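Local structure of fructose-bisphosphate aldolase (2FJK) at residues T4-L9 with G126-A131; E156-F161 with D168-A173; I160-T165 with K199-P204. The protein belongs to the class II fructose-bisphosphate aldolases, enzymes of the TIM-barrel clan, and holds 1,3-dihydroxyacetonephosphate in its pocket. All blocks are in the same frame, centred on the assembly; numbering follows the deposited sequence.

Interaction 1: residues T4-L9 with G126-A131; sequences TGLEIL and GVTVEA
Where helix 6-14 meets the amino-terminal end of strand 128-133 of the TIM barrel, Thr4 faces Thr128, the two side chains crossing at about a right angle. The position of the helix, ahead of strand 19-23 and beside the beginning of another strand, is consistent with a helix lying across the amino-terminal end of the barrel, as in many TIM barrels. Most of the contact is carried by the methyl of Thr128. Its CG2 lies 3.6 Å from Thr4 OG1, and the same methyl is 3.8 Å from Leu6 CB, so it lies against both the loop residue and the start of the helix. In Thr128 a chi1 of 54° sets OG1 between the backbone N and the carbonyl carbon and swings CG2 to the other side of CB, beside the backbone N. Threonine suits this place because its methyl packs across the contact while its hydroxyl can turn to a polar partner. Thr128 OG1 probably bonds Tyr169 OH, although the modelled distance is too short to be trusted; that phenol also bonds Thr4 O, which takes a further hydrogen bond from Ser98 OG. Two glycines shape the segments. Gly5, at the N-cap, has a phi of 96°, and a beta carbon there would press on the carbonyl oxygen of Thr4. Gly126, also with positive phi, is the C-prime residue of a Schellman motif closing helix 108-124, in which Val127 N reaches Ala122 O and Gly126 N reaches His123 O. The turn brings the chain from that helix into the strand, while Val127 points away and packs on Arg93 of the second subunit. At the outer end of the contact, the methyl CG2 of Thr4 rests 3.6 Å from the carbonyl oxygen of Gly126.

Interaction 2: residues E156-F161 with D168-A173; sequences EEARIF and DYLAVA
Leu170 meets helix 155-164 through both of its methyls, and every touch across this buried contact is apolar. Its CD2 lies 4.1 Å from Ala158 CB, and its other methyl, CD1, approaches Phe161 CD2 at 4.4 Å. The second methyl sits at the edge of the phenyl ring, close to the ring plane, so it is not stacked on a face. Ala158 and Phe161 are three residues apart and share one side of the helix; the small alanine lets the leucine come close, and the ring supplies bulk next to it. A chi1 of 174° carries Leu170 CG opposite the backbone N and extends the forked end toward the helix, where a branched chain can serve both neighbours.

Polar bonding runs within each segment or to its surroundings. The helical backbone is held by bonds such as Phe161 N to Glu157 O at 2.7 Å. In 168-173, Asp168 OD2 takes hydrogen bonds from Val129 N and His123 NE2, while Asp168 CB lies over the rim of one face of the Tyr169 ring, 3.7 Å above its plane.

Beyond the two segments, Phe161 also packs on helix 108-124, and Ala158 on Ile197 of helix 191-200, so the helix is wedged between its neighbours. The side chain of Leu170 is about 13 Å from the bound 1,3-dihydroxyacetonephosphate, so this is packing at a distance from the ligand. The contact packs this helix on the lead-in to strand 171-172; strand 128-133, the helix and the parallel strand 171-172 make a beta-alpha-beta crossover, the unit from which TIM barrels are built.

Interaction 3: residues I160-T165 with K199-P204; sequences IFMERT and KLVPAP
Met162, a selenomethionine in this model, bridges from helix 155-164 to Val201 and Ala203, in the loop that follows helix 191-200. Its CB leaves the helix toward that loop. CG comes next, set beside the backbone N by a chi1 of -73°, and lies 3.9 Å from Val201 CG1, the two side chains crossing at about a right angle. The chain then bends at chi2 and again at chi3 (-93°), so that the tip turns off its first course. SE forms the elbow, and past it CE ends 3.5 Å from Ala203 CB, a snug meeting of two methyls. A long, flexible, unbranched chain suits this job: it touches a branched valine with its stem and a small alanine with its end. Elsewhere the same side chain packs on Leu170 and Ala167.

Just past the end of the helix, Thr165 donates from OG1 to Phe161 O over 2.9 Å. Thr165 N bonds the same oxygen at 3.0 Å, the two donors arriving from opposite faces of the carbonyl plane. This double grip ties down the last turn, and Thr165 CG2 lies over one face of the Phe161 ring, toward its rim. On the other segment, Val201 O accepts a hydrogen bond from Arg13 NH1. Between the segments themselves only carbon meets carbon, so the joint depends on shape and dispersion, and surrounding packing probably holds the methionine bent.

Along the chain interaction 1 closes before the other two open, and these both start from helix 155-164, sharing Ile160 and Phe161. The centres of interactions 2 and 3 lie about 5 Å apart, so they form one continuous packing region, with the helix resting on the approach to strand 171-172 and on the loop after helix 191-200. Interaction 1 has its centre about 15 Å from that of interaction 2, and joins it through neighbouring parallel strands 128-133 and 171-172. Its centre is about 14 Å from that of interaction 3, which it meets where Leu9 packs on Pro204 and Ala131 on Phe161. They thus connect helix 6-14, two neighbouring barrel strands and helix 155-164 on the outside.

Interaction 1: residues T4-L9 with G126-A131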
loop_
_atom_site.group_PDB
_atom_site.type_symbol
_atom_site.label_atom_id
_atom_site.label_comp_id
_atom_site.label_asym_id
_atom_site.label_seq_id
_atom_site.Cartn_x
_atom_site.Cartn_y
_atom_site.Cartn_z
ATOM N N THR A 4 16.434 7.446 2.916
ATOM C CA THR A 4 17.507 6.454 2.914
ATOM C C THR A 4 18.412 6.618 4.130
ATOM O O THR A 4 19.162 5.706 4.497
ATOM C CB THR A 4 18.373 6.537 1.637
ATOM O OG1 THR A 4 19.054 7.794 1.589
ATOM C CG2 THR A 4 17.507 6.373 0.404
ATOM N N GLY A 5 18.349 7.782 4.756
ATOM C CA GLY A 5 19.162 7.990 5.934
ATOM C C GLY A 5 20.486 8.689 5.703
ATOM O O GLY A 5 20.952 9.409 6.583
ATOM N N LEU A 6 21.101 8.481 4.540
ATOM C CA LEU A 6 22.379 9.126 4.246
ATOM C C LEU A 6 22.239 10.613 4.536
ATOM O O LEU A 6 23.105 11.211 5.178
ATOM C CB LEU A 6 22.779 8.902 2.785
ATOM C CG LEU A 6 24.015 9.644 2.254
ATOM C CD1 LEU A 6 25.222 9.415 3.160
ATOM C CD2 LEU A 6 24.309 9.176 0.832
ATOM N N GLU A 7 21.133 11.199 4.084
ATOM C CA GLU A 7 20.877 12.616 4.313
ATOM C C GLU A 7 20.622 12.836 5.802
ATOM O O GLU A 7 21.027 13.851 6.368
ATOM C CB GLU A 7 19.674 13.085 3.491
ATOM C CG GLU A 7 19.832 12.905 1.978
ATOM C CD GLU A 7 21.040 13.637 1.402
ATOM O OE1 GLU A 7 22.186 13.232 1.692
ATOM O OE2 GLU A 7 20.843 14.619 0.654
ATOM N N ILE A 8 19.946 11.880 6.431
ATOM C CA ILE A 8 19.686 11.960 7.864
ATOM C C ILE A 8 21.033 11.989 8.582
ATOM O O ILE A 8 21.309 12.882 9.378
ATOM C CB ILE A 8 18.945 10.711 8.392
ATOM C CG1 ILE A 8 17.591 10.555 7.717
ATOM C CG2 ILE A 8 18.774 10.818 9.895
ATOM C CD1 ILE A 8 16.772 9.428 8.306
ATOM N N LEU A 9 21.861 10.985 8.289
ATOM C CA LEU A 9 23.177 10.835 8.904
ATOM C C LEU A 9 24.198 11.909 8.526
ATOM O O LEU A 9 24.987 12.329 9.367
ATOM C CB LEU A 9 23.754 9.439 8.606
ATOM C CG LEU A 9 23.172 8.173 9.279
ATOM C CD1 LEU A 9 22.571 8.519 10.643
ATOM C CD2 LEU A 9 22.112 7.538 8.396
ATOM N N GLY A 126 18.540 2.810 -5.763
ATOM C CA GLY A 126 18.425 3.944 -4.854
ATOM C C GLY A 126 18.439 3.675 -3.355
ATOM O O GLY A 126 17.872 4.440 -2.573
ATOM N N VAL A 127 19.085 2.594 -2.947
ATOM C CA VAL A 127 19.182 2.246 -1.534
ATOM C C VAL A 127 20.614 2.467 -1.049
ATOM O O VAL A 127 21.563 2.203 -1.788
ATOM C CB VAL A 127 18.790 0.764 -1.309
ATOM C CG1 VAL A 127 19.108 0.345 0.119
ATOM C CG2 VAL A 127 17.303 0.581 -1.589
ATOM N N THR A 128 20.778 2.951 0.179
ATOM C CA THR A 128 22.118 3.166 0.723
ATOM C C THR A 128 22.670 1.915 1.407
ATOM O O THR A 128 21.932 0.990 1.758
ATOM C CB THR A 128 22.162 4.335 1.727
ATOM O OG1 THR A 128 21.178 4.134 2.746
ATOM C CG2 THR A 128 21.920 5.657 1.008
ATOM N N VAL A 129 23.979 1.899 1.607
ATOM C CA VAL A 129 24.633 0.742 2.200
ATOM C C VAL A 129 25.563 1.062 3.352
ATOM O O VAL A 129 26.382 1.981 3.273
ATOM C CB VAL A 129 25.453 -0.013 1.138
ATOM C CG1 VAL A 129 26.268 -1.122 1.782
ATOM C CG2 VAL A 129 24.525 -0.585 0.095
ATOM N N GLU A 130 25.420 0.303 4.431
ATOM C CA GLU A 130 26.289 0.459 5.582
ATOM C C GLU A 130 27.201 -0.763 5.557
ATOM O O GLU A 130 26.772 -1.856 5.185
ATOM C CB GLU A 130 25.499 0.458 6.893
ATOM C CG GLU A 130 26.386 0.738 8.099
ATOM C CD GLU A 130 25.659 0.621 9.425
ATOM O OE1 GLU A 130 24.586 1.238 9.582
ATOM O OE2 GLU A 130 26.173 -0.085 10.317
ATOM N N ALA A 131 28.456 -0.581 5.932
ATOM C CA ALA A 131 29.390 -1.696 5.958
ATOM C C ALA A 131 30.224 -1.589 7.220
ATOM O O ALA A 131 30.397 -0.498 7.763
ATOM C CB ALA A 131 30.282 -1.657 4.731
#

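Interaction 2: residues E156-F161 with D168-A173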
loop_
_atom_site.group_PDB
_atom_site.type_symbol
_atom_site.label_atom_id
_atom_site.label_comp_id
_atom_site.label_asym_id
_atom_site.label_seq_id
_atom_site.Cartn_x
_atom_site.Cartn_y
_atom_site.Cartn_z
ATOM N N GLU A 156 43.415 3.786 8.624
ATOM C CA GLU A 156 43.894 3.670 7.249
ATOM C C GLU A 156 43.073 2.651 6.481
ATOM O O GLU A 156 42.666 2.894 5.347
ATOM C CB GLU A 156 45.364 3.253 7.216
ATOM C CG GLU A 156 46.342 4.405 7.228
ATOM C CD GLU A 156 46.152 5.314 8.416
ATOM O OE1 GLU A 156 45.848 4.793 9.515
ATOM O OE2 GLU A 156 46.319 6.543 8.256
ATOM N N GLU A 157 42.847 1.500 7.102
ATOM C CA GLU A 157 42.063 0.446 6.473
ATOM C C GLU A 157 40.659 0.953 6.191
ATOM O O GLU A 157 40.065 0.630 5.166
ATOM C CB GLU A 157 41.970 -0.777 7.386
ATOM C CG GLU A 157 43.190 -1.666 7.389
ATOM C CD GLU A 157 42.979 -2.910 8.227
ATOM O OE1 GLU A 157 41.929 -3.567 8.050
ATOM O OE2 GLU A 157 43.862 -3.234 9.054
ATOM N N ALA A 158 40.134 1.744 7.120
ATOM C CA ALA A 158 38.794 2.294 6.993
ATOM C C ALA A 158 38.632 3.112 5.713
ATOM O O ALA A 158 37.712 2.867 4.929
ATOM C CB ALA A 158 38.464 3.153 8.215
ATOM N N ARG A 159 39.519 4.081 5.501
ATOM C CA ARG A 159 39.444 4.917 4.305
ATOM C C ARG A 159 39.476 4.062 3.049
ATOM O O ARG A 159 38.665 4.240 2.137
ATOM C CB ARG A 159 40.612 5.902 4.256
ATOM C CG ARG A 159 40.629 6.754 2.991
ATOM C CD ARG A 159 41.973 7.427 2.783
ATOM N NE ARG A 159 42.349 8.281 3.906
ATOM C CZ ARG A 159 43.430 9.056 3.924
ATOM N NH1 ARG A 159 44.247 9.088 2.878
ATOM N NH2 ARG A 159 43.695 9.800 4.990
ATOM N N ILE A 160 40.428 3.137 3.011
ATOM C CA ILE A 160 40.595 2.248 1.869
ATOM C C ILE A 160 39.376 1.359 1.646
ATOM O O ILE A 160 38.943 1.168 0.512
ATOM C CB ILE A 160 41.840 1.357 2.041
ATOM C CG1 ILE A 160 43.092 2.234 2.148
ATOM C CG2 ILE A 160 41.962 0.416 0.853
ATOM C CD1 ILE A 160 44.357 1.472 2.459
ATOM N N PHE A 161 38.834 0.811 2.732
ATOM C CA PHE A 161 37.660 -0.050 2.647
ATOM C C PHE A 161 36.518 0.761 2.040
ATOM O O PHE A 161 35.865 0.321 1.099
ATOM C CB PHE A 161 37.269 -0.541 4.047
ATOM C CG PHE A 161 36.080 -1.461 4.067
ATOM C CD1 PHE A 161 36.132 -2.702 3.445
ATOM C CD2 PHE A 161 34.915 -1.096 4.736
ATOM C CE1 PHE A 161 35.047 -3.569 3.488
ATOM C CE2 PHE A 161 33.816 -1.956 4.790
ATOM C CZ PHE A 161 33.883 -3.196 4.164
ATOM N N ASP A 168 28.115 3.857 2.044
ATOM C CA ASP A 168 27.722 5.197 2.438
ATOM C C ASP A 168 27.952 5.545 3.909
ATOM O O ASP A 168 28.091 6.720 4.243
ATOM C CB ASP A 168 26.233 5.398 2.127
ATOM C CG ASP A 168 25.881 5.036 0.705
ATOM O OD1 ASP A 168 26.265 5.790 -0.206
ATOM O OD2 ASP A 168 25.226 3.995 0.498
ATOM N N TYR A 169 27.994 4.549 4.790
ATOM C CA TYR A 169 28.140 4.849 6.218
ATOM C C TYR A 169 29.408 4.381 6.931
ATOM O O TYR A 169 30.295 5.185 7.208
ATOM C CB TYR A 169 26.912 4.326 6.976
ATOM C CG TYR A 169 25.604 4.675 6.305
ATOM C CD1 TYR A 169 25.393 5.950 5.787
ATOM C CD2 TYR A 169 24.584 3.725 6.163
ATOM C CE1 TYR A 169 24.219 6.276 5.143
ATOM C CE2 TYR A 169 23.388 4.046 5.514
ATOM C CZ TYR A 169 23.218 5.327 5.006
ATOM O OH TYR A 169 22.058 5.690 4.357
ATOM N N LEU A 170 29.472 3.093 7.242
ATOM C CA LEU A 170 30.607 2.474 7.939
ATOM C C LEU A 170 30.453 2.375 9.450
ATOM O O LEU A 170 30.533 3.364 10.169
ATOM C CB LEU A 170 31.939 3.183 7.636
ATOM C CG LEU A 170 33.101 2.629 8.482
ATOM C CD1 LEU A 170 33.316 1.163 8.135
ATOM C CD2 LEU A 170 34.382 3.423 8.253
ATOM N N ALA A 171 30.242 1.153 9.919
ATOM C CA ALA A 171 30.107 0.872 11.340
ATOM C C ALA A 171 31.528 0.587 11.842
ATOM O O ALA A 171 32.257 -0.202 11.237
ATOM C CB ALA A 171 29.211 -0.345 11.540
ATOM N N VAL A 172 31.930 1.229 12.932
ATOM C CA VAL A 172 33.280 1.023 13.445
ATOM C C VAL A 172 33.357 0.223 14.737
ATOM O O VAL A 172 32.420 0.205 15.536
ATOM C CB VAL A 172 34.000 2.374 13.659
ATOM C CG1 VAL A 172 33.997 3.163 12.354
ATOM C CG2 VAL A 172 33.323 3.166 14.772
ATOM N N ALA A 173 34.492 -0.439 14.927
ATOM C CA ALA A 173 34.744 -1.253 16.119
ATOM C C ALA A 173 35.687 -0.503 17.055
ATOM O O ALA A 173 36.887 -0.403 16.788
ATOM C CB ALA A 173 35.365 -2.589 15.717
#

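Interaction 3: residues I160-T165 with K199-P204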
loop_
_atom_site.group_PDB
_atom_site.type_symbol
_atom_site.label_atom_id
_atom_site.label_comp_id
_atom_site.label_asym_id
_atom_site.label_seq_id
_atom_site.Cartn_x
_atom_site.Cartn_y
_atom_site.Cartn_z
ATOM N N ILE A 160 40.428 3.137 3.011
ATOM C CA ILE A 160 40.595 2.248 1.869
ATOM C C ILE A 160 39.376 1.359 1.646
ATOM O O ILE A 160 38.943 1.168 0.512
ATOM C CB ILE A 160 41.840 1.357 2.041
ATOM C CG1 ILE A 160 43.092 2.234 2.148
ATOM C CG2 ILE A 160 41.962 0.416 0.853
ATOM C CD1 ILE A 160 44.357 1.472 2.459
ATOM N N PHE A 161 38.834 0.811 2.732
ATOM C CA PHE A 161 37.660 -0.050 2.647
ATOM C C PHE A 161 36.518 0.761 2.040
ATOM O O PHE A 161 35.865 0.321 1.099
ATOM C CB PHE A 161 37.269 -0.541 4.047
ATOM C CG PHE A 161 36.080 -1.461 4.067
ATOM C CD1 PHE A 161 36.132 -2.702 3.445
ATOM C CD2 PHE A 161 34.915 -1.096 4.736
ATOM C CE1 PHE A 161 35.047 -3.569 3.488
ATOM C CE2 PHE A 161 33.816 -1.956 4.790
ATOM C CZ PHE A 161 33.883 -3.196 4.164
HETATM N N MSE A 162 36.297 1.951 2.588
HETATM C CA MSE A 162 35.244 2.845 2.121
HETATM C C MSE A 162 35.421 3.298 0.669
HETATM O O MSE A 162 34.442 3.503 -0.043
HETATM C CB MSE A 162 35.157 4.065 3.043
HETATM C CG MSE A 162 34.539 3.751 4.395
HETATM SE SE MSE A 162 32.745 3.038 4.198
HETATM C CE MSE A 162 31.769 4.706 4.351
ATOM N N GLU A 163 36.663 3.457 0.223
ATOM C CA GLU A 163 36.897 3.871 -1.153
ATOM C C GLU A 163 36.720 2.717 -2.146
ATOM O O GLU A 163 36.099 2.891 -3.195
ATOM C CB GLU A 163 38.291 4.497 -1.287
ATOM C CG GLU A 163 38.381 5.897 -0.682
ATOM C CD GLU A 163 39.796 6.466 -0.666
ATOM O OE1 GLU A 163 39.949 7.665 -0.343
ATOM O OE2 GLU A 163 40.752 5.718 -0.966
ATOM N N ARG A 164 37.245 1.539 -1.814
ATOM C CA ARG A 164 37.131 0.383 -2.708
ATOM C C ARG A 164 35.681 -0.091 -2.819
ATOM O O ARG A 164 35.280 -0.655 -3.837
ATOM C CB ARG A 164 38.030 -0.756 -2.226
ATOM C CG ARG A 164 39.431 -0.320 -1.836
ATOM C CD ARG A 164 40.436 -1.440 -2.041
ATOM N NE ARG A 164 39.928 -2.474 -2.938
ATOM C CZ ARG A 164 40.318 -3.744 -2.909
ATOM N NH1 ARG A 164 41.223 -4.139 -2.027
ATOM N NH2 ARG A 164 39.801 -4.614 -3.765
ATOM N N THR A 165 34.905 0.109 -1.758
ATOM C CA THR A 165 33.491 -0.255 -1.776
ATOM C C THR A 165 32.771 1.082 -1.931
ATOM O O THR A 165 33.348 2.129 -1.651
ATOM C CB THR A 165 33.031 -0.905 -0.450
ATOM O OG1 THR A 165 33.037 0.078 0.595
ATOM C CG2 THR A 165 33.947 -2.048 -0.067
ATOM N N LYS A 199 38.830 11.304 11.013
ATOM C CA LYS A 199 39.693 12.214 10.271
ATOM C C LYS A 199 40.006 11.691 8.878
ATOM O O LYS A 199 40.336 12.460 7.975
ATOM C CB LYS A 199 40.990 12.468 11.038
ATOM C CG LYS A 199 40.787 13.087 12.412
ATOM C CD LYS A 199 42.107 13.536 13.014
ATOM C CE LYS A 199 41.905 14.155 14.387
ATOM N NZ LYS A 199 43.189 14.600 14.991
ATOM N N LEU A 200 39.901 10.381 8.699
ATOM C CA LEU A 200 40.196 9.782 7.405
ATOM C C LEU A 200 38.938 9.369 6.652
ATOM O O LEU A 200 38.951 9.236 5.429
ATOM C CB LEU A 200 41.115 8.568 7.592
ATOM C CG LEU A 200 42.397 8.810 8.400
ATOM C CD1 LEU A 200 43.342 7.623 8.226
ATOM C CD2 LEU A 200 43.077 10.092 7.929
ATOM N N VAL A 201 37.849 9.170 7.386
ATOM C CA VAL A 201 36.592 8.769 6.773
ATOM C C VAL A 201 35.524 9.819 7.032
ATOM O O VAL A 201 34.967 9.900 8.128
ATOM C CB VAL A 201 36.115 7.408 7.321
ATOM C CG1 VAL A 201 34.862 6.960 6.584
ATOM C CG2 VAL A 201 37.221 6.375 7.166
ATOM N N PRO A 202 35.227 10.645 6.017
ATOM C CA PRO A 202 34.224 11.712 6.101
ATOM C C PRO A 202 32.784 11.207 6.196
ATOM O O PRO A 202 31.946 11.831 6.844
ATOM C CB PRO A 202 34.480 12.516 4.833
ATOM C CG PRO A 202 34.899 11.457 3.864
ATOM C CD PRO A 202 35.853 10.619 4.682
ATOM N N ALA A 203 32.503 10.076 5.558
ATOM C CA ALA A 203 31.164 9.491 5.577
ATOM C C ALA A 203 30.654 9.346 7.007
ATOM O O ALA A 203 31.434 9.296 7.951
ATOM C CB ALA A 203 31.184 8.143 4.897
ATOM N N PRO A 204 29.328 9.302 7.191
ATOM C CA PRO A 204 28.828 9.157 8.559
ATOM C C PRO A 204 29.257 7.842 9.212
ATOM O O PRO A 204 29.300 6.804 8.558
ATOM C CB PRO A 204 27.310 9.287 8.396
ATOM C CG PRO A 204 27.061 9.010 6.956
ATOM C CD PRO A 204 28.236 9.601 6.252
#